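Local atomic coordinates of irisin (Homo sapiens, PDB entry 4LSD), a protein that probably acts as a secreted hormone that mediates benefits of muscular exercise, inducing browning of white adipose tissue by stimulating UCP1 expression. Residues 2-10 / 21-31; 38-49 / 59-67. All blocks are in the same frame, centred on the assembly; numbering follows the deposited sequence.

Contact 1 (2-10 / 21-31)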
# COMPACT_ATOMS: atom_id res chain seq x y z
N SER A 2 6.33 -16.67 16.43
CA SER A 2 6.41 -15.47 15.62
C SER A 2 7.60 -14.54 15.91
O SER A 2 8.19 -14.58 16.99
CB SER A 2 5.12 -14.71 15.84
OG SER A 2 4.97 -14.35 17.21
N PRO A 3 7.92 -13.65 14.96
CA PRO A 3 9.03 -12.69 15.08
C PRO A 3 8.70 -11.57 16.06
O PRO A 3 7.57 -11.41 16.50
CB PRO A 3 9.18 -12.12 13.66
CG PRO A 3 8.11 -12.78 12.84
CD PRO A 3 7.11 -13.36 13.77
N SER A 4 9.72 -10.77 16.35
CA SER A 4 9.57 -9.65 17.26
C SER A 4 9.17 -8.41 16.48
O SER A 4 9.54 -8.25 15.31
CB SER A 4 10.90 -9.38 17.99
OG SER A 4 11.39 -10.56 18.61
N ALA A 5 8.40 -7.55 17.13
CA ALA A 5 7.95 -6.33 16.50
C ALA A 5 9.15 -5.61 15.92
O ALA A 5 10.29 -5.88 16.31
CB ALA A 5 7.27 -5.44 17.52
N PRO A 6 8.92 -4.71 14.96
CA PRO A 6 10.00 -3.95 14.33
C PRO A 6 10.50 -2.93 15.34
O PRO A 6 9.73 -2.48 16.19
CB PRO A 6 9.31 -3.27 13.15
CG PRO A 6 8.25 -4.24 12.77
CD PRO A 6 7.72 -4.71 14.11
N VAL A 7 11.77 -2.55 15.25
CA VAL A 7 12.35 -1.57 16.17
C VAL A 7 12.94 -0.42 15.36
O VAL A 7 13.12 -0.54 14.15
CB VAL A 7 13.50 -2.16 17.02
CG1 VAL A 7 12.99 -3.23 17.95
CG2 VAL A 7 14.57 -2.73 16.10
N ASN A 8 13.24 0.68 16.02
CA ASN A 8 13.86 1.80 15.34
C ASN A 8 13.08 2.26 14.11
O ASN A 8 13.67 2.55 13.07
CB ASN A 8 15.26 1.40 14.92
CG ASN A 8 16.15 1.06 16.10
OD1 ASN A 8 16.87 0.06 16.09
ND2 ASN A 8 16.10 1.90 17.12
N VAL A 9 11.76 2.31 14.23
CA VAL A 9 10.95 2.75 13.11
C VAL A 9 11.14 4.26 13.03
O VAL A 9 10.88 4.99 13.99
CB VAL A 9 9.48 2.39 13.34
CG1 VAL A 9 8.68 2.68 12.09
CG2 VAL A 9 9.36 0.92 13.72
N THR A 10 11.62 4.73 11.88
CA THR A 10 11.87 6.16 11.68
C THR A 10 11.19 6.66 10.41
O THR A 10 10.89 5.88 9.50
CB THR A 10 13.42 6.47 11.61
OG1 THR A 10 13.83 6.66 10.25
CG2 THR A 10 14.25 5.31 12.18
N VAL A 21 9.16 5.40 5.44
CA VAL A 21 9.24 4.79 6.77
C VAL A 21 10.30 3.71 6.76
O VAL A 21 10.35 2.92 5.83
CB VAL A 21 7.89 4.13 7.16
CG1 VAL A 21 7.98 3.50 8.55
CG2 VAL A 21 6.78 5.16 7.11
N SER A 22 11.14 3.67 7.79
CA SER A 22 12.20 2.66 7.87
C SER A 22 12.14 1.98 9.22
O SER A 22 11.59 2.52 10.18
CB SER A 22 13.58 3.30 7.73
OG SER A 22 13.63 4.19 6.63
N TRP A 23 12.74 0.80 9.31
CA TRP A 23 12.75 0.07 10.55
C TRP A 23 13.82 -0.99 10.51
O TRP A 23 14.49 -1.17 9.49
CB TRP A 23 11.40 -0.61 10.78
CG TRP A 23 11.05 -1.63 9.72
CD1 TRP A 23 11.38 -2.96 9.70
CD2 TRP A 23 10.34 -1.37 8.51
NE1 TRP A 23 10.92 -3.54 8.55
CE2 TRP A 23 10.28 -2.59 7.79
CE3 TRP A 23 9.76 -0.23 7.96
CZ2 TRP A 23 9.64 -2.69 6.55
CZ3 TRP A 23 9.13 -0.33 6.72
CH2 TRP A 23 9.08 -1.55 6.03
N ASP A 24 13.96 -1.68 11.63
CA ASP A 24 14.92 -2.77 11.75
C ASP A 24 14.16 -3.87 12.43
O ASP A 24 13.12 -3.63 13.05
CB ASP A 24 16.11 -2.42 12.64
CG ASP A 24 16.87 -1.23 12.16
OD1 ASP A 24 17.29 -1.24 10.98
OD2 ASP A 24 17.05 -0.30 12.97
N VAL A 25 14.68 -5.07 12.30
CA VAL A 25 14.08 -6.22 12.94
C VAL A 25 15.22 -6.87 13.70
O VAL A 25 16.38 -6.58 13.43
CB VAL A 25 13.49 -7.21 11.91
CG1 VAL A 25 12.37 -6.54 11.14
CG2 VAL A 25 14.58 -7.68 10.96
N LEU A 26 14.88 -7.72 14.66
CA LEU A 26 15.90 -8.40 15.45
C LEU A 26 16.39 -9.65 14.73
O LEU A 26 17.58 -9.97 14.75
CB LEU A 26 15.34 -8.77 16.82
CG LEU A 26 15.23 -7.71 17.93
CD1 LEU A 26 15.22 -6.30 17.35
CD2 LEU A 26 13.96 -7.97 18.72
N GLU A 27 15.47 -10.36 14.07
CA GLU A 27 15.82 -11.59 13.36
C GLU A 27 15.74 -11.48 11.83
O GLU A 27 14.76 -11.91 11.23
CB GLU A 27 14.90 -12.71 13.83
CG GLU A 27 14.63 -12.67 15.32
CD GLU A 27 13.14 -12.65 15.65
OE1 GLU A 27 12.56 -13.74 15.86
OE2 GLU A 27 12.56 -11.54 15.67
N ASP A 28 16.77 -10.94 11.20
CA ASP A 28 16.77 -10.80 9.75
C ASP A 28 16.60 -12.14 9.03
O ASP A 28 16.11 -12.18 7.91
CB ASP A 28 18.06 -10.13 9.28
CG ASP A 28 18.29 -8.78 9.95
OD1 ASP A 28 17.68 -7.77 9.52
OD2 ASP A 28 19.09 -8.73 10.91
N GLU A 29 17.01 -13.23 9.66
CA GLU A 29 16.90 -14.54 9.01
C GLU A 29 15.47 -15.10 8.91
O GLU A 29 15.22 -16.03 8.14
CB GLU A 29 17.78 -15.56 9.74
CG GLU A 29 17.26 -15.94 11.14
CD GLU A 29 18.19 -16.90 11.90
OE1 GLU A 29 17.73 -17.51 12.90
OE2 GLU A 29 19.37 -17.03 11.52
N VAL A 30 14.55 -14.53 9.67
CA VAL A 30 13.17 -15.00 9.72
C VAL A 30 12.12 -14.10 9.04
O VAL A 30 11.06 -14.57 8.61
CB VAL A 30 12.78 -15.23 11.21
CG1 VAL A 30 11.29 -15.35 11.39
CG2 VAL A 30 13.46 -16.50 11.72
N VAL A 31 12.43 -12.81 8.93
CA VAL A 31 11.52 -11.83 8.35
C VAL A 31 11.47 -11.82 6.82
O VAL A 31 12.44 -11.48 6.16
CB VAL A 31 11.86 -10.41 8.88
CG1 VAL A 31 11.06 -9.35 8.16
CG2 VAL A 31 11.55 -10.36 10.38

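Contact 2 (38-49 / 59-67)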
# COMPACT_ATOMS: atom_id res chain seq x y z
N GLN A 38 -1.65 2.97 8.21
CA GLN A 38 -1.54 4.41 8.17
C GLN A 38 -2.90 5.05 8.35
O GLN A 38 -3.87 4.65 7.72
CB GLN A 38 -0.96 4.85 6.82
CG GLN A 38 -1.06 6.35 6.57
CD GLN A 38 -0.91 6.70 5.10
OE1 GLN A 38 0.09 6.34 4.46
NE2 GLN A 38 -1.89 7.41 4.55
N GLN A 39 -2.96 6.04 9.23
CA GLN A 39 -4.20 6.77 9.44
C GLN A 39 -3.84 8.13 10.00
O GLN A 39 -2.82 8.29 10.66
CB GLN A 39 -5.15 6.01 10.38
CG GLN A 39 -4.55 5.58 11.68
CD GLN A 39 -5.54 4.84 12.56
OE1 GLN A 39 -5.85 3.67 12.33
NE2 GLN A 39 -6.05 5.53 13.57
N LYS A 40 -4.67 9.12 9.70
CA LYS A 40 -4.42 10.46 10.21
C LYS A 40 -4.73 10.47 11.69
O LYS A 40 -5.50 9.62 12.18
CB LYS A 40 -5.33 11.48 9.52
CG LYS A 40 -5.15 11.61 8.03
CD LYS A 40 -5.98 12.77 7.52
CE LYS A 40 -6.04 12.79 6.00
NZ LYS A 40 -7.04 13.79 5.53
N LYS A 41 -4.14 11.43 12.41
CA LYS A 41 -4.37 11.59 13.83
C LYS A 41 -5.90 11.68 13.94
O LYS A 41 -6.51 11.07 14.81
CB LYS A 41 -3.69 12.87 14.33
CG LYS A 41 -3.78 13.09 15.82
CD LYS A 41 -3.34 14.50 16.18
CE LYS A 41 -3.65 14.82 17.63
NZ LYS A 41 -2.99 13.85 18.56
N ASP A 42 -6.51 12.47 13.06
CA ASP A 42 -7.97 12.60 13.00
C ASP A 42 -8.42 11.45 12.11
O ASP A 42 -8.79 11.65 10.95
CB ASP A 42 -8.36 13.93 12.35
CG ASP A 42 -8.35 15.08 13.31
OD1 ASP A 42 -7.63 14.98 14.33
OD2 ASP A 42 -9.05 16.08 13.04
N VAL A 43 -8.37 10.23 12.63
CA VAL A 43 -8.73 9.06 11.84
C VAL A 43 -10.01 9.12 11.01
O VAL A 43 -11.03 9.64 11.44
CB VAL A 43 -8.79 7.78 12.70
CG1 VAL A 43 -9.87 7.89 13.76
CG2 VAL A 43 -9.04 6.57 11.80
N ARG A 44 -9.93 8.57 9.81
CA ARG A 44 -11.04 8.52 8.89
C ARG A 44 -10.69 7.46 7.84
O ARG A 44 -11.21 6.34 7.89
CB ARG A 44 -11.24 9.88 8.22
CG ARG A 44 -12.48 9.96 7.36
CD ARG A 44 -13.23 11.27 7.59
NE ARG A 44 -14.19 11.19 8.69
CZ ARG A 44 -13.94 11.50 9.97
NH1 ARG A 44 -12.74 11.91 10.35
NH2 ARG A 44 -14.91 11.39 10.87
N MSE A 45 -9.79 7.82 6.93
CA MSE A 45 -9.32 6.94 5.87
C MSE A 45 -8.23 6.07 6.48
O MSE A 45 -7.35 6.58 7.18
CB MSE A 45 -8.76 7.81 4.73
CG MSE A 45 -8.49 7.11 3.39
SE MSE A 45 -6.79 6.20 3.17
CE MSE A 45 -7.44 4.46 3.39
N LEU A 46 -8.28 4.76 6.24
CA LEU A 46 -7.28 3.81 6.78
C LEU A 46 -6.54 3.14 5.63
O LEU A 46 -7.14 2.41 4.86
CB LEU A 46 -7.95 2.67 7.54
CG LEU A 46 -9.01 2.96 8.59
CD1 LEU A 46 -9.78 1.69 8.83
CD2 LEU A 46 -8.36 3.48 9.85
N ARG A 47 -5.23 3.37 5.52
CA ARG A 47 -4.45 2.76 4.45
C ARG A 47 -3.55 1.64 4.98
O ARG A 47 -2.87 1.80 5.99
CB ARG A 47 -3.60 3.82 3.76
CG ARG A 47 -2.81 3.29 2.58
CD ARG A 47 -2.56 4.38 1.54
NE ARG A 47 -1.30 5.08 1.79
CZ ARG A 47 -1.03 6.30 1.35
NH1 ARG A 47 -1.93 6.97 0.64
NH2 ARG A 47 0.16 6.84 1.60
N PHE A 48 -3.56 0.51 4.28
CA PHE A 48 -2.75 -0.64 4.66
C PHE A 48 -1.84 -1.11 3.53
O PHE A 48 -2.30 -1.33 2.42
CB PHE A 48 -3.65 -1.82 5.06
CG PHE A 48 -4.65 -1.49 6.12
CD1 PHE A 48 -5.92 -1.03 5.78
CD2 PHE A 48 -4.32 -1.63 7.46
CE1 PHE A 48 -6.85 -0.72 6.77
CE2 PHE A 48 -5.23 -1.32 8.46
CZ PHE A 48 -6.50 -0.86 8.12
N ILE A 49 -0.54 -1.26 3.82
CA ILE A 49 0.40 -1.74 2.81
C ILE A 49 1.08 -2.97 3.34
O ILE A 49 1.50 -3.01 4.49
CB ILE A 49 1.49 -0.72 2.50
CG1 ILE A 49 0.87 0.58 2.01
CG2 ILE A 49 2.41 -1.29 1.43
CD1 ILE A 49 1.87 1.70 1.87
N CYS A 59 9.38 1.64 3.42
CA CYS A 59 8.17 1.69 2.66
C CYS A 59 7.75 3.13 2.48
O CYS A 59 7.64 3.87 3.46
CB CYS A 59 7.10 0.92 3.41
SG CYS A 59 5.46 1.07 2.72
N ALA A 60 7.52 3.54 1.24
CA ALA A 60 7.10 4.91 0.94
C ALA A 60 5.60 5.09 1.11
O ALA A 60 4.83 4.17 0.85
CB ALA A 60 7.48 5.26 -0.48
N LEU A 61 5.19 6.27 1.57
CA LEU A 61 3.78 6.58 1.75
C LEU A 61 3.55 7.78 0.85
O LEU A 61 4.19 8.82 0.99
CB LEU A 61 3.49 6.97 3.20
CG LEU A 61 3.97 5.96 4.25
CD1 LEU A 61 3.98 6.63 5.61
CD2 LEU A 61 3.08 4.72 4.25
N TRP A 62 2.62 7.63 -0.08
CA TRP A 62 2.33 8.68 -1.04
C TRP A 62 0.95 9.30 -0.83
O TRP A 62 0.14 8.81 -0.07
CB TRP A 62 2.38 8.08 -2.43
CG TRP A 62 1.29 7.06 -2.65
CD1 TRP A 62 0.12 7.25 -3.33
CD2 TRP A 62 1.23 5.72 -2.12
NE1 TRP A 62 -0.66 6.11 -3.26
CE2 TRP A 62 -0.00 5.16 -2.53
CE3 TRP A 62 2.11 4.94 -1.35
CZ2 TRP A 62 -0.39 3.86 -2.18
CZ3 TRP A 62 1.72 3.64 -1.01
CH2 TRP A 62 0.48 3.12 -1.43
N ASP A 63 0.71 10.40 -1.55
CA ASP A 63 -0.56 11.08 -1.50
C ASP A 63 -1.01 11.42 -0.09
O ASP A 63 -2.19 11.26 0.26
CB ASP A 63 -1.60 10.21 -2.20
CG ASP A 63 -2.83 10.98 -2.65
OD1 ASP A 63 -2.68 12.14 -3.09
OD2 ASP A 63 -3.95 10.41 -2.57
N LEU A 64 -0.08 11.88 0.74
CA LEU A 64 -0.42 12.25 2.10
C LEU A 64 -0.97 13.66 2.07
O LEU A 64 -0.76 14.41 1.11
CB LEU A 64 0.82 12.21 2.99
CG LEU A 64 1.43 10.84 3.24
CD1 LEU A 64 2.51 10.96 4.30
CD2 LEU A 64 0.34 9.86 3.71
N GLU A 65 -1.68 14.01 3.13
CA GLU A 65 -2.28 15.33 3.28
C GLU A 65 -1.23 16.30 3.78
O GLU A 65 -0.41 15.95 4.62
CB GLU A 65 -3.40 15.25 4.31
CG GLU A 65 -4.77 15.11 3.74
CD GLU A 65 -5.41 16.45 3.50
OE1 GLU A 65 -6.55 16.48 3.00
OE2 GLU A 65 -4.75 17.47 3.81
N GLU A 66 -1.26 17.53 3.27
CA GLU A 66 -0.30 18.55 3.70
C GLU A 66 -0.64 19.03 5.10
O GLU A 66 -1.80 18.95 5.52
CB GLU A 66 -0.35 19.75 2.76
CG GLU A 66 -1.73 20.40 2.73
CD GLU A 66 -1.66 21.92 2.66
OE1 GLU A 66 -1.13 22.46 1.67
OE2 GLU A 66 -2.15 22.57 3.60
N ASP A 67 0.36 19.53 5.82
CA ASP A 67 0.17 20.07 7.16
C ASP A 67 -0.77 19.20 7.98
O ASP A 67 -1.71 19.69 8.62
CB ASP A 67 -0.41 21.48 7.04
CG ASP A 67 -0.56 22.17 8.37
OD1 ASP A 67 0.43 22.19 9.14
OD2 ASP A 67 -1.66 22.72 8.64
O HOH W 1 -3.01 9.49 2.06

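Contact 1 (2-10 / 21-31)
Val21 CG1 packs on Val9 CG1 at 3.7 Å in the first hairpin of the fibronectin type III sandwich, where beta-branched valines fit the extended chain. Ser22, a small residue suited to a partly exposed sheet face, forms a hydrogen-bonded antiparallel pair with Thr10, each backbone N giving to the other's O; Val9 CA also approaches Ser22 O at 3.0 Å. Between this pair and the next the register slips by one residue, a beta bulge. At Trp23, chi1 of 62° carries the indole away from 2-10 into the core, where it meets Phe34, while CD1 remains 4.0 Å from Pro6 CB. Asp24 resumes the hydrogen-bonded pairing, opposite Val7. Leu26 then straddles two partners: CD1 lies against both Val7 methyls, and CD2 is placed against Ser4 CB. A bend at chi2 (126°) turns the carboxylate of Glu27 back to Ser4, where OE2 accepts Ser4 N on its syn lone pair (3.0 Å, 162° at the hydrogen), with a weak bond from Ser4 OG. With an alanine in place of Glu27, Ser4 N and OG would probably lose this shared acceptor, leaving the 2-4 end less firmly held. Past Glu27, Pro3 CG meets Val30 CG1 at 4.3 Å.

Contact 2 (38-49 / 59-67)
Arg47 and Trp62 carry this contact through a cation-pi stack: the guanidinium lies flat on the indole, planes 5° apart, with Arg47 CZ 4.1 Å from the centroid of the six-membered ring. The arginine chain bends at chi3 (91°), which turns its flat end against the ring. Gln38 NE2 covers the opposite face of the guanidinium, so the flat group is sandwiched; the electron-rich indole face suits the cation, while the amide supplies a flat cover.

Two hydrogen bonds to one oxygen, one of them weak, help to set its rotation in that plane. Arg47 NH2 gives to a lone pair of Trp62 O at 2.6 Å (142° at the hydrogen), and NH1 adds the weak bond at 2.9 Å. One residue thus offers both ring and carbonyl to the cation. A water donates to Asp63 O at 2.7 Å and accepts a weak bond from Gln38 NE2, bridging the segments.

Farther out, Lys40 reaches Glu65 with its extended chain, but the salt bridge is long, 3.7 Å from NZ to OE1.

The apolar part centres on Ile49, whose CD1 touches Trp62 CZ3 at 3.5 Å and also packs on Cys59 SG and Leu61 CD2. A methyl also meets a polar group: Leu64 CD2 lies 3.4 Å from Gln38 NE2.

Arg47 is required for dimerization. Its strand, 46-52, is an outer strand of the four-stranded sheet and faces 59-61 across the sandwich; Leu46 to Phe48 pair antiparallel with a strand of the second subunit, continuing the sheet, while Trp62 meets Trp62 of that subunit.

From the N terminus, contact 1 closes first: 2-10 leads through the turn between strands 9-12 and 19-24 and is met by 21-31, completing the first hairpin of the three-stranded sheet. The loop after strand 19-24 carries the chain to the four-stranded sheet, where 31-40 and 46-52 run antiparallel, before it passes back to 58-61, and 59-67 closes contact 2 across the sandwich. The two contacts follow in series, neither nesting nor crossing, with centres about 21 Å apart on opposite sides of the chain's centre. Strands 19-24 and 58-61 join them: Val21 O and Cys59 N probably hydrogen-bond, and Val21 packs on Leu61. Contact 1 thus pairs two strands within one sheet, and contact 2 ties that sheet to the other.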